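Local coordinates for B12-binding domain-containing protein (Kitasatospora setae, PDB 6WTE) that binds cobalamin and a [4Fe-4S] cluster and acts as a radical S-adenosylmethionine methylase, TsrM, that works by non-radical catalysis, at residues Gly143-Gly148 against Leu152-Glu157; Pro61-Val66 against Cys134-Ala139. All blocks are in the same frame, centred on the assembly; numbering follows the deposited sequence. Where two conformers were deposited one is given.

Contact 1. Residues Gly143-Gly148 against Leu152-Glu157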
loop_
_atom_site.group_PDB
_atom_site.type_symbol
_atom_site.label_atom_id
_atom_site.label_comp_id
_atom_site.label_asym_id
_atom_site.label_seq_id
_atom_site.Cartn_x
_atom_site.Cartn_y
_atom_site.Cartn_z
ATOM N N GLY A 143 -29.449 -7.906 -15.255
ATOM C CA GLY A 143 -29.278 -8.020 -16.694
ATOM C C GLY A 143 -29.253 -6.693 -17.421
ATOM O O GLY A 143 -29.687 -6.617 -18.575
ATOM N N ARG A 144 -28.757 -5.644 -16.773
ATOM C CA ARG A 144 -28.726 -4.304 -17.338
ATOM C C ARG A 144 -27.361 -3.977 -17.925
ATOM O O ARG A 144 -26.345 -4.601 -17.604
ATOM C CB ARG A 144 -29.079 -3.254 -16.280
ATOM C CG ARG A 144 -30.558 -3.140 -15.988
ATOM C CD ARG A 144 -30.890 -1.871 -15.215
ATOM N NE ARG A 144 -30.282 -1.841 -13.887
ATOM C CZ ARG A 144 -29.219 -1.108 -13.566
ATOM N NH1 ARG A 144 -28.738 -1.143 -12.331
ATOM N NH2 ARG A 144 -28.639 -0.338 -14.475
ATOM N N ASP A 145 -27.355 -2.975 -18.797
ATOM C CA ASP A 145 -26.118 -2.393 -19.288
ATOM C C ASP A 145 -25.401 -1.689 -18.137
ATOM O O ASP A 145 -26.030 -1.116 -17.244
ATOM C CB ASP A 145 -26.443 -1.411 -20.420
ATOM C CG ASP A 145 -25.241 -1.054 -21.269
ATOM O OD1 ASP A 145 -24.123 -0.951 -20.729
ATOM O OD2 ASP A 145 -25.429 -0.871 -22.494
ATOM N N THR A 146 -24.072 -1.724 -18.161
ATOM C CA THR A 146 -23.270 -1.054 -17.144
ATOM C C THR A 146 -22.792 0.324 -17.583
ATOM O O THR A 146 -21.951 0.923 -16.901
ATOM C CB THR A 146 -22.062 -1.912 -16.769
ATOM O OG1 THR A 146 -21.280 -2.169 -17.941
ATOM C CG2 THR A 146 -22.496 -3.221 -16.136
ATOM N N ALA A 147 -23.315 0.842 -18.696
ATOM C CA ALA A 147 -22.819 2.086 -19.272
ATOM C C ALA A 147 -23.142 3.310 -18.422
ATOM O O ALA A 147 -22.541 4.368 -18.635
ATOM C CB ALA A 147 -23.391 2.261 -20.684
ATOM N N GLY A 148 -24.042 3.192 -17.450
ATOM C CA GLY A 148 -24.398 4.315 -16.610
ATOM C C GLY A 148 -23.856 4.253 -15.203
ATOM O O GLY A 148 -24.303 5.030 -14.350
ATOM N N LEU A 152 -17.034 3.585 -13.407
ATOM C CA LEU A 152 -16.670 2.240 -13.826
ATOM C C LEU A 152 -15.784 2.264 -15.066
ATOM O O LEU A 152 -16.120 2.903 -16.068
ATOM C CB LEU A 152 -17.932 1.423 -14.107
ATOM C CG LEU A 152 -17.679 -0.040 -14.456
ATOM C CD1 LEU A 152 -17.074 -0.782 -13.248
ATOM C CD2 LEU A 152 -18.975 -0.697 -14.929
ATOM N N ILE A 153 -14.661 1.546 -15.007
ATOM C CA ILE A 153 -13.834 1.303 -16.188
ATOM C C ILE A 153 -14.364 0.061 -16.890
ATOM O O ILE A 153 -14.554 -0.986 -16.257
ATOM C CB ILE A 153 -12.355 1.130 -15.801
ATOM C CG1 ILE A 153 -11.832 2.382 -15.093
ATOM C CG2 ILE A 153 -11.503 0.804 -17.026
ATOM C CD1 ILE A 153 -10.438 2.217 -14.533
ATOM N N ARG A 154 -14.610 0.173 -18.199
ATOM C CA ARG A 154 -15.172 -0.914 -18.986
ATOM C C ARG A 154 -14.237 -1.252 -20.138
ATOM O O ARG A 154 -13.832 -0.369 -20.901
ATOM C CB ARG A 154 -16.569 -0.558 -19.505
ATOM C CG ARG A 154 -17.513 -0.147 -18.384
ATOM C CD ARG A 154 -18.963 -0.057 -18.830
ATOM N NE ARG A 154 -19.146 0.457 -20.179
ATOM C CZ ARG A 154 -20.214 0.205 -20.925
ATOM N NH1 ARG A 154 -21.189 -0.568 -20.455
ATOM N NH2 ARG A 154 -20.310 0.716 -22.141
ATOM N N ASN A 155 -13.901 -2.528 -20.258
ATOM C CA ASN A 155 -12.994 -2.995 -21.305
ATOM C C ASN A 155 -13.779 -3.162 -22.597
ATOM O O ASN A 155 -14.511 -4.141 -22.771
ATOM C CB ASN A 155 -12.340 -4.307 -20.897
ATOM C CG ASN A 155 -11.083 -4.609 -21.689
ATOM O OD1 ASN A 155 -10.702 -3.853 -22.580
ATOM N ND2 ASN A 155 -10.427 -5.718 -21.361
ATOM N N THR A 156 -13.653 -2.201 -23.502
ATOM C CA THR A 156 -14.296 -2.348 -24.800
ATOM C C THR A 156 -13.354 -3.040 -25.778
ATOM O O THR A 156 -12.178 -3.273 -25.500
ATOM C CB THR A 156 -14.721 -0.994 -25.361
ATOM O OG1 THR A 156 -13.585 -0.356 -25.952
ATOM C CG2 THR A 156 -15.280 -0.110 -24.259
ATOM N N GLU A 157 -13.874 -3.330 -26.972
ATOM C CA GLU A 157 -13.046 -3.981 -27.977
ATOM C C GLU A 157 -11.877 -3.111 -28.422
ATOM O O GLU A 157 -10.872 -3.641 -28.906
ATOM C CB GLU A 157 -13.909 -4.370 -29.176
ATOM C CG GLU A 157 -14.955 -5.412 -28.839
ATOM C CD GLU A 157 -15.696 -5.910 -30.064
ATOM O OE1 GLU A 157 -16.736 -5.312 -30.417
ATOM O OE2 GLU A 157 -15.232 -6.895 -30.673
HETATM O O HOH W 1 -22.902 -0.279 -23.492
#
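A salt bridge backed by a hydrogen bond to a threonine hydroxyl ties Arg-154, on strand 153-156, to the loop that carries the chain there from helix 130-141, with Asp-145 and Thr-146 as the loop's partners. NH1 of Arg-154 does most of the work. It donates a hydrogen bond of 3.0 Å to Thr-146 OG1, which lies in the guanidinium plane, and the bond is fairly straight, with an N-H...O angle of 163°. The same nitrogen bridges to Asp-145 OD1 at 3.0 Å; this bond is more bent, although carboxylate and guanidinium are nearly coplanar, their planes 22° apart. Asp-145 OD1 is already engaged, since it accepts from the backbone N of Ala-147 at 2.8 Å from above the carboxylate plane. That bond closes an Asx turn, and the turn holds the acid where the arginine can reach it. A water completes the bridge from the other branch, donating to Asp-145 OD2 and accepting from Arg-154 NH2 at 3.1 Å. Over one face of the guanidinium lies CA of Ala-147, 3.6 Å from Arg-154 CZ, and the alanine CB rests against both terminal nitrogens. With OG1 set between the backbone N and the carbonyl carbon (chi1 58°), Thr-146 directs its hydroxyl at the arginine. Its CB meets Leu-152 CD2 at 3.8 Å. A methionine in place of Arg-154 would probably leave the Asp-145 carboxylate without its charged mate and Thr-146 OG1 without the guanidinium donor. The strand belongs to the mixed sheet that also holds the parallel strands of the B12-binding domain, where it runs antiparallel between strands 123-124 and 159-162, and Tyr-123 packs against the side chains of both Leu-152 and Arg-154.

Contact 2. Residues Pro61-Val66 against Cys134-Ala139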
loop_
_atom_site.group_PDB
_atom_site.type_symbol
_atom_site.label_atom_id
_atom_site.label_comp_id
_atom_site.label_asym_id
_atom_site.label_seq_id
_atom_site.Cartn_x
_atom_site.Cartn_y
_atom_site.Cartn_z
ATOM N N PRO A 61 -21.249 -17.832 -9.350
ATOM C CA PRO A 61 -21.472 -16.412 -9.063
ATOM C C PRO A 61 -21.766 -15.652 -10.346
ATOM O O PRO A 61 -21.306 -16.022 -11.427
ATOM C CB PRO A 61 -20.146 -15.962 -8.441
ATOM C CG PRO A 61 -19.133 -16.913 -8.998
ATOM C CD PRO A 61 -19.853 -18.236 -9.102
ATOM N N MET A 62 -22.552 -14.584 -10.226
ATOM C CA MET A 62 -22.863 -13.775 -11.397
ATOM C C MET A 62 -21.872 -12.641 -11.611
ATOM O O MET A 62 -21.940 -11.971 -12.643
ATOM C CB MET A 62 -24.294 -13.219 -11.308
ATOM C CG MET A 62 -24.635 -12.515 -10.017
ATOM S SD MET A 62 -24.198 -10.763 -10.048
ATOM C CE MET A 62 -24.563 -10.309 -8.355
ATOM N N LEU A 63 -20.944 -12.440 -10.678
ATOM C CA LEU A 63 -19.899 -11.431 -10.787
ATOM C C LEU A 63 -18.706 -11.916 -9.976
ATOM O O LEU A 63 -18.879 -12.462 -8.881
ATOM C CB LEU A 63 -20.390 -10.075 -10.271
ATOM C CG LEU A 63 -19.406 -8.903 -10.196
ATOM C CD1 LEU A 63 -18.869 -8.527 -11.584
ATOM C CD2 LEU A 63 -20.085 -7.704 -9.533
ATOM N N VAL A 64 -17.504 -11.736 -10.521
ATOM C CA VAL A 64 -16.269 -12.148 -9.861
ATOM C C VAL A 64 -15.387 -10.916 -9.713
ATOM O O VAL A 64 -15.010 -10.292 -10.711
ATOM C CB VAL A 64 -15.538 -13.253 -10.642
ATOM C CG1 VAL A 64 -14.222 -13.618 -9.962
ATOM C CG2 VAL A 64 -16.427 -14.490 -10.804
ATOM N N GLY A 65 -15.079 -10.554 -8.474
ATOM C CA GLY A 65 -14.170 -9.454 -8.195
ATOM C C GLY A 65 -12.817 -9.997 -7.769
ATOM O O GLY A 65 -12.735 -10.984 -7.040
ATOM N N VAL A 66 -11.757 -9.356 -8.246
ATOM C CA VAL A 66 -10.393 -9.742 -7.888
ATOM C C VAL A 66 -9.683 -8.520 -7.323
ATOM O O VAL A 66 -9.583 -7.488 -7.999
ATOM C CB VAL A 66 -9.623 -10.307 -9.091
ATOM C CG1 VAL A 66 -8.244 -10.767 -8.654
ATOM C CG2 VAL A 66 -10.393 -11.473 -9.729
ATOM N N CYS A 134 -21.349 -2.228 -5.662
ATOM C CA CYS A 134 -22.763 -2.514 -5.438
ATOM C C CYS A 134 -23.600 -2.147 -6.653
ATOM O O CYS A 134 -24.530 -2.875 -7.012
ATOM C CB CYS A 134 -23.279 -1.770 -4.213
ATOM S SG CYS A 134 -22.719 -2.476 -2.658
ATOM N N GLU A 135 -23.310 -1.002 -7.278
ATOM C CA GLU A 135 -24.055 -0.637 -8.477
ATOM C C GLU A 135 -23.776 -1.619 -9.603
ATOM O O GLU A 135 -24.693 -2.011 -10.328
ATOM C CB GLU A 135 -23.721 0.796 -8.899
ATOM C CG GLU A 135 -24.169 1.830 -7.876
ATOM C CD GLU A 135 -24.132 3.256 -8.397
ATOM O OE1 GLU A 135 -24.008 3.450 -9.627
ATOM O OE2 GLU A 135 -24.230 4.185 -7.566
ATOM N N LEU A 136 -22.520 -2.056 -9.736
ATOM C CA LEU A 136 -22.181 -3.046 -10.754
ATOM C C LEU A 136 -22.906 -4.364 -10.502
ATOM O O LEU A 136 -23.522 -4.930 -11.412
ATOM C CB LEU A 136 -20.665 -3.255 -10.793
ATOM C CG LEU A 136 -20.137 -4.278 -11.809
ATOM C CD1 LEU A 136 -20.486 -3.900 -13.245
ATOM C CD2 LEU A 136 -18.635 -4.477 -11.646
ATOM N N ALA A 137 -22.859 -4.858 -9.262
ATOM C CA ALA A 137 -23.560 -6.097 -8.936
ATOM C C ALA A 137 -25.053 -5.972 -9.215
ATOM O O ALA A 137 -25.688 -6.927 -9.678
ATOM C CB ALA A 137 -23.313 -6.479 -7.474
ATOM N N THR A 138 -25.632 -4.801 -8.944
ATOM C CA THR A 138 -27.049 -4.612 -9.226
ATOM C C THR A 138 -27.316 -4.674 -10.725
ATOM O O THR A 138 -28.256 -5.346 -11.164
ATOM C CB THR A 138 -27.538 -3.282 -8.649
ATOM O OG1 THR A 138 -27.376 -3.285 -7.224
ATOM C CG2 THR A 138 -29.008 -3.058 -8.978
ATOM N N ALA A 139 -26.485 -4.004 -11.528
ATOM C CA ALA A 139 -26.690 -4.019 -12.974
ATOM C C ALA A 139 -26.566 -5.432 -13.538
ATOM O O ALA A 139 -27.411 -5.875 -14.325
ATOM C CB ALA A 139 -25.698 -3.071 -13.654
#
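In the Rossmann-like B12-binding domain, helix 130-141 covers one face of the parallel strands, and here Met-62 and Leu-63 meet that helix through Leu-136 and Ala-137. The contact is apolar. CD2 of Leu-63 lies 3.9 Å from Ala-137 CA and also reaches Leu-136, while Leu-63 CD1 approaches Leu-136 CD2 at 4.1 Å, the two leucine side chains crossing at about a right angle. The CG of Leu-63 stands anti to the backbone N (chi1 175°), which carries the branched end out to the helix. Met-62 adds its terminal methyl, with CE 3.8 Å from Ala-137 O and 4.1 Å from Ala-137 CB. The small alanine lets both neighbours come close to the helix backbone. Farther along strand 63-67, Gly-65 and Val-66 touch the bound cobalamin. Strand 63-67 itself runs between strands 4-9 and 101-104, parallel to both, and Val-102 of the latter touches Leu-63 and Leu-136 alike, while Leu-133 and Ile-140 of helix 130-141 extend the packing to Leu-63 and Met-62 respectively.

In the fold
Helix 130-141 connects the two contacts: contact 2 seats it on strand 63-67, and contact 1 fastens the loop that leaves it to strand 153-156 of the same sheet. Their centres are 12 Å apart, and they meet directly. Leu-136 CD1 packs on Thr-146 CG2 at 3.6 Å and on Leu-152 CD2 at 3.9 Å, so one leucine serves both, and Arg-144 N probably donates to Ala-139 O at 2.8 Å. Cobalamin lies beside this shared layer, with the side chains of Leu-136 and Leu-152 about 6 and 7 Å from it. The principle illustrated is that one helix packs on the sheet through its apolar face while the loop after it is tied by polar bonds to a later strand.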